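Putative TIM-barrel metal-dependent hydrolase (Mycobacterium avium subsp. paratuberculosis S397, PDB 4DZI) is a putative metal-dependent hydrolase of the amidohydrolase family that holds two cadmium ions in its TIM-barrel and probably catalyses a hydrolysis. Local coordinates at residues C[9-14]-C[351-356]; C[206-211]-C[273-278]. One frame throughout, in Å; residues are numbered along the deposited sequence.

Contact 1 (C[9-14]-C[351-356]); sequences VIDVDN and ILFGSD. With CD (cadmium ion), chain Q; CD (cadmium ion), chain P.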
loop_
_atom_site.group_PDB
_atom_site.type_symbol
_atom_site.label_atom_id
_atom_site.label_comp_id
_atom_site.label_asym_id
_atom_site.label_seq_id
_atom_site.Cartn_x
_atom_site.Cartn_y
_atom_site.Cartn_z
ATOM N N VAL C 9 -6.796 34.315 -4.969
ATOM C CA VAL C 9 -6.314 32.961 -5.211
ATOM C C VAL C 9 -7.409 32.078 -5.773
ATOM O O VAL C 9 -8.595 32.431 -5.757
ATOM C CB VAL C 9 -5.717 32.356 -3.931
ATOM C CG1 VAL C 9 -4.577 33.240 -3.421
ATOM C CG2 VAL C 9 -6.772 32.190 -2.839
ATOM N N ILE C 10 -7.027 30.903 -6.285
ATOM C CA ILE C 10 -7.980 29.920 -6.768
ATOM C C ILE C 10 -7.744 28.695 -5.859
ATOM O O ILE C 10 -6.667 28.142 -5.879
ATOM C CB ILE C 10 -7.680 29.528 -8.226
ATOM C CG1 ILE C 10 -7.619 30.779 -9.122
ATOM C CG2 ILE C 10 -8.685 28.464 -8.716
ATOM C CD1 ILE C 10 -8.939 31.471 -9.324
ATOM N N ASP C 11 -8.726 28.343 -5.044
ATOM C CA ASP C 11 -8.589 27.279 -4.023
ATOM C C ASP C 11 -9.211 26.009 -4.578
ATOM O O ASP C 11 -10.440 25.957 -4.784
ATOM C CB ASP C 11 -9.339 27.744 -2.764
ATOM C CG ASP C 11 -9.008 26.911 -1.538
ATOM O OD1 ASP C 11 -8.681 25.724 -1.720
ATOM O OD2 ASP C 11 -9.094 27.438 -0.395
ATOM N N VAL C 12 -8.406 24.968 -4.842
ATOM C CA VAL C 12 -8.974 23.770 -5.481
ATOM C C VAL C 12 -9.595 22.781 -4.483
ATOM O O VAL C 12 -10.083 21.720 -4.873
ATOM C CB VAL C 12 -7.954 23.037 -6.389
ATOM C CG1 VAL C 12 -7.324 24.025 -7.415
ATOM C CG2 VAL C 12 -6.864 22.336 -5.576
ATOM N N ASP C 13 -9.604 23.138 -3.202
ATOM C CA ASP C 13 -10.199 22.217 -2.222
ATOM C C ASP C 13 -10.997 22.999 -1.208
ATOM O O ASP C 13 -10.463 23.480 -0.202
ATOM C CB ASP C 13 -9.129 21.422 -1.469
ATOM C CG ASP C 13 -9.714 20.281 -0.679
ATOM O OD1 ASP C 13 -10.972 20.139 -0.631
ATOM O OD2 ASP C 13 -8.896 19.553 -0.069
ATOM N N ASN C 14 -12.303 23.082 -1.487
ATOM C CA ASN C 14 -13.228 23.641 -0.507
ATOM C C ASN C 14 -14.416 22.706 -0.384
ATOM O O ASN C 14 -14.679 21.898 -1.259
ATOM C CB ASN C 14 -13.712 25.035 -0.961
ATOM C CG ASN C 14 -12.997 26.190 -0.273
ATOM O OD1 ASN C 14 -13.636 27.208 0.055
ATOM N ND2 ASN C 14 -11.676 26.104 -0.136
ATOM N N ILE C 351 1.678 21.720 -9.211
ATOM C CA ILE C 351 1.379 21.823 -7.774
ATOM C C ILE C 351 0.232 22.813 -7.566
ATOM O O ILE C 351 0.298 23.951 -8.037
ATOM C CB ILE C 351 2.626 22.264 -6.996
ATOM C CG1 ILE C 351 3.716 21.197 -7.121
ATOM C CG2 ILE C 351 2.298 22.516 -5.533
ATOM C CD1 ILE C 351 5.010 21.600 -6.418
ATOM N N LEU C 352 -0.819 22.346 -6.896
ATOM C CA LEU C 352 -1.979 23.185 -6.639
ATOM C C LEU C 352 -2.182 23.546 -5.189
ATOM O O LEU C 352 -2.159 22.691 -4.293
ATOM C CB LEU C 352 -3.249 22.482 -7.129
ATOM C CG LEU C 352 -3.357 22.173 -8.622
ATOM C CD1 LEU C 352 -4.548 21.305 -8.969
ATOM C CD2 LEU C 352 -3.471 23.516 -9.351
ATOM N N PHE C 353 -2.470 24.813 -4.936
ATOM C CA PHE C 353 -2.991 25.202 -3.633
ATOM C C PHE C 353 -4.440 24.773 -3.395
ATOM O O PHE C 353 -5.328 25.046 -4.211
ATOM C CB PHE C 353 -2.846 26.722 -3.484
ATOM C CG PHE C 353 -3.878 27.353 -2.603
ATOM C CD1 PHE C 353 -3.907 27.116 -1.235
ATOM C CD2 PHE C 353 -4.825 28.202 -3.164
ATOM C CE1 PHE C 353 -4.870 27.733 -0.437
ATOM C CE2 PHE C 353 -5.795 28.808 -2.380
ATOM C CZ PHE C 353 -5.798 28.602 -1.015
ATOM N N GLY C 354 -4.655 24.064 -2.283
ATOM C CA GLY C 354 -6.021 23.738 -1.839
ATOM C C GLY C 354 -5.992 23.812 -0.305
ATOM O O GLY C 354 -5.063 23.318 0.327
ATOM N N SER C 355 -6.995 24.437 0.295
ATOM C CA SER C 355 -7.003 24.644 1.741
ATOM C C SER C 355 -7.836 23.614 2.514
ATOM O O SER C 355 -7.598 23.416 3.716
ATOM C CB SER C 355 -7.615 26.018 2.060
ATOM O OG SER C 355 -8.981 26.011 1.675
ATOM N N ASP C 356 -8.803 22.984 1.842
ATOM C CA ASP C 356 -9.754 22.056 2.466
ATOM C C ASP C 356 -10.664 22.769 3.430
ATOM O O ASP C 356 -11.220 22.161 4.334
ATOM C CB ASP C 356 -9.026 20.919 3.205
ATOM C CG ASP C 356 -9.934 19.721 3.502
ATOM O OD1 ASP C 356 -10.873 19.416 2.748
ATOM O OD2 ASP C 356 -9.639 19.043 4.505
HETATM CD CD CD Q . -11.039 18.353 0.700
HETATM CD CD CD P . -11.175 17.276 4.363
HETATM O O HOH W 1 -4.705 26.429 -6.683
HETATM O O HOH W 2 -12.437 15.204 3.826
#
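The carboxylates of Asp13 and Asp356 run alongside each other in the same direction, their planes turned 36° apart, and between them they share a cadmium ion. Asp13 chelates it with both oxygens, OD1 at 2.2 Å and OD2 at 2.6 Å, while Asp356 OD1 reaches the same ion and also bridges to the second, which Asp356 OD2 binds too. With CG anti to the backbone N in both residues (chi1 -168° and -163°), the two acids run on toward the metals. Behind them Asp11 turns its carboxylate to the other segment and is held by both oxygens. Asp11 OD1 accepts from Ser355 N at 2.9 Å on its syn side, somewhat out of the carboxylate plane, and, from the opposite face of that plane, from Asp13 N, which closes an Asx turn. The syn lone pair of Asp11 OD2 takes the Ser355 hydroxyl, OG lying 2.5 Å away. Asp11 OD1 also sits over one face of the Phe353 ring, near the rim, and Val9 CG2 packs on Phe353 CE2 at 3.6 Å. A backbone bond from Val12 N to Phe353 O (3.1 Å) joins the two segments, and a water links Phe353 O to Ile10 O. His15, His230, Glu293, His359 and Glu361 complete the binuclear site, where Asp11 acts as a second-shell residue, binding the backbone N of Asp13 itself and that of Ser355, the residue before Asp356, and probably setting their positions.

Contact 2 (C[206-211]-C[273-278]); sequences RSLGDR and ASMIVH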
loop_
_atom_site.group_PDB
_atom_site.type_symbol
_atom_site.label_atom_id
_atom_site.label_comp_id
_atom_site.label_asym_id
_atom_site.label_seq_id
_atom_site.Cartn_x
_atom_site.Cartn_y
_atom_site.Cartn_z
ATOM N N ARG C 206 -14.056 -3.277 -11.608
ATOM C CA ARG C 206 -13.214 -2.938 -12.764
ATOM C C ARG C 206 -12.106 -1.913 -12.424
ATOM O O ARG C 206 -12.237 -1.069 -11.521
ATOM C CB ARG C 206 -14.049 -2.393 -13.939
ATOM C CG ARG C 206 -15.059 -3.361 -14.553
ATOM C CD ARG C 206 -15.714 -2.697 -15.754
ATOM N NE ARG C 206 -16.634 -1.603 -15.402
ATOM C CZ ARG C 206 -17.861 -1.754 -14.891
ATOM N NH1 ARG C 206 -18.355 -2.963 -14.598
ATOM N NH2 ARG C 206 -18.604 -0.684 -14.613
ATOM N N SER C 207 -11.002 -2.016 -13.146
ATOM C CA SER C 207 -9.964 -0.992 -13.172
ATOM C C SER C 207 -10.557 0.303 -13.741
ATOM O O SER C 207 -11.438 0.260 -14.591
ATOM C CB SER C 207 -8.850 -1.480 -14.097
ATOM O OG SER C 207 -7.895 -0.485 -14.311
ATOM N N LEU C 208 -10.075 1.451 -13.264
ATOM C CA LEU C 208 -10.470 2.735 -13.856
ATOM C C LEU C 208 -10.152 2.757 -15.349
ATOM O O LEU C 208 -10.863 3.385 -16.126
ATOM C CB LEU C 208 -9.782 3.887 -13.119
ATOM C CG LEU C 208 -10.494 4.186 -11.787
ATOM C CD1 LEU C 208 -9.570 4.967 -10.859
ATOM C CD2 LEU C 208 -11.765 4.994 -12.045
ATOM N N GLY C 209 -9.101 2.042 -15.738
ATOM C CA GLY C 209 -8.683 1.916 -17.149
ATOM C C GLY C 209 -9.286 0.790 -17.978
ATOM O O GLY C 209 -8.773 0.512 -19.065
ATOM N N ASP C 210 -10.349 0.159 -17.483
ATOM C CA ASP C 210 -11.144 -0.788 -18.269
ATOM C C ASP C 210 -11.572 -0.155 -19.592
ATOM O O ASP C 210 -11.998 0.981 -19.626
ATOM C CB ASP C 210 -12.363 -1.246 -17.493
ATOM C CG ASP C 210 -12.963 -2.511 -18.081
ATOM O OD1 ASP C 210 -13.797 -2.401 -19.009
ATOM O OD2 ASP C 210 -12.592 -3.612 -17.603
ATOM N N ARG C 211 -11.470 -0.882 -20.696
ATOM C CA ARG C 211 -11.839 -0.296 -21.966
ATOM C C ARG C 211 -13.302 0.120 -22.059
ATOM O O ARG C 211 -13.641 1.001 -22.860
ATOM C CB ARG C 211 -11.519 -1.272 -23.112
ATOM C CG ARG C 211 -10.073 -1.743 -23.125
ATOM C CD ARG C 211 -9.105 -0.600 -23.383
ATOM N NE ARG C 211 -9.378 0.098 -24.644
ATOM C CZ ARG C 211 -8.926 -0.310 -25.831
ATOM N NH1 ARG C 211 -8.193 -1.406 -25.918
ATOM N NH2 ARG C 211 -9.201 0.375 -26.935
ATOM N N ALA C 273 -2.167 4.467 -10.456
ATOM C CA ALA C 273 -1.613 3.284 -11.133
ATOM C C ALA C 273 -2.610 2.699 -12.120
ATOM O O ALA C 273 -2.244 2.336 -13.256
ATOM C CB ALA C 273 -1.184 2.233 -10.122
ATOM N N SER C 274 -3.852 2.513 -11.680
ATOM C CA SER C 274 -4.882 1.974 -12.543
ATOM C C SER C 274 -5.040 2.818 -13.793
ATOM O O SER C 274 -5.081 2.293 -14.909
ATOM C CB SER C 274 -6.191 1.895 -11.759
ATOM O OG SER C 274 -7.260 1.549 -12.617
ATOM N N MET C 275 -5.156 4.138 -13.610
ATOM C CA MET C 275 -5.305 5.044 -14.748
ATOM C C MET C 275 -4.140 4.939 -15.712
ATOM O O MET C 275 -4.334 4.844 -16.942
ATOM C CB MET C 275 -5.422 6.501 -14.265
ATOM C CG MET C 275 -6.715 6.751 -13.495
ATOM S SD MET C 275 -8.211 6.881 -14.505
ATOM C CE MET C 275 -7.909 8.419 -15.357
ATOM N N ILE C 276 -2.933 5.001 -15.167
ATOM C CA ILE C 276 -1.751 5.074 -16.008
ATOM C C ILE C 276 -1.421 3.738 -16.639
ATOM O O ILE C 276 -1.274 3.653 -17.876
ATOM C CB ILE C 276 -0.517 5.600 -15.262
ATOM C CG1 ILE C 276 -0.749 7.062 -14.836
ATOM C CG2 ILE C 276 0.714 5.549 -16.166
ATOM C CD1 ILE C 276 0.215 7.584 -13.791
ATOM N N VAL C 277 -1.279 2.706 -15.805
ATOM C CA VAL C 277 -0.835 1.383 -16.307
ATOM C C VAL C 277 -1.802 0.809 -17.328
ATOM O O VAL C 277 -1.378 0.208 -18.320
ATOM C CB VAL C 277 -0.614 0.395 -15.133
ATOM C CG1 VAL C 277 -0.410 -1.028 -15.647
ATOM C CG2 VAL C 277 0.563 0.859 -14.287
ATOM N N HIS C 278 -3.086 1.024 -17.120
ATOM C CA HIS C 278 -4.069 0.501 -18.027
ATOM C C HIS C 278 -4.369 1.430 -19.189
ATOM O O HIS C 278 -5.320 1.261 -19.864
ATOM C CB HIS C 278 -5.332 0.028 -17.320
ATOM C CG HIS C 278 -5.175 -1.280 -16.609
ATOM N ND1 HIS C 278 -6.035 -1.698 -15.631
ATOM C CD2 HIS C 278 -4.257 -2.263 -16.738
ATOM C CE1 HIS C 278 -5.669 -2.883 -15.197
ATOM N NE2 HIS C 278 -4.586 -3.247 -15.845
#
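The hydroxyl of Ser207 meets two side chains at the end of helix 266-277, Ser274 and His278. Its OG lies 2.7 Å from Ser274 OG and 2.6 Å from His278 ND1, both hydrogen bonds in which either partner could be the donor. The serine oxygen comes in at the edge of the imidazole, near the ring plane, and Ser207 CB follows at the same edge. Within its own loop Ser207 OG also accepts from Gly209 N at 3.1 Å, forming an ST turn, while Asp210 N bonds to Ser207 O and closes a type I beta turn. Three hydrogen bonds therefore converge on this one buried oxygen. Both serines carry OG anti to the backbone N (chi1 172° in each), which turns the hydroxyls toward one another. The other ring nitrogen, His278 NE2, is satisfied by Asp256 of the second subunit, so the imidazole is held at both nitrogens and joins the turn to the dimer interface. Beside this polar cluster Leu208 CB rests against Met275 SD at 3.7 Å. Leu208 O is taken by His213 and by Trp217 of helix 214-223, and His278 O by Arg283 of helix 280-283. The turn between strand 192-193 and helix 214-223 is thus fastened to the C-terminal end of helix 266-277, with Trp243 and Leu258 of the second subunit packing against the junction.

How the contacts relate
Strand 9-15 opens the barrel near the N terminus, and contact 1 brings it together with the loop 351-356, which follows helix 339-346, so that the chain closes on itself across 336 intervening residues. Contact 2 closes a much shorter loop of 61 residues lying wholly within that span: from the turn at 206-211 the chain passes through helix 214-223 and strand 227-230 before returning along helix 266-277. The two loops nest without crossing. The centres of contacts 1 and 2 lie about 27 Å apart, on opposite sides of the chain's centre. Contact 1 joins the first strand of the barrel to a late segment of the chain at the metal centre, whereas contact 2 ties outer elements together where the second subunit packs.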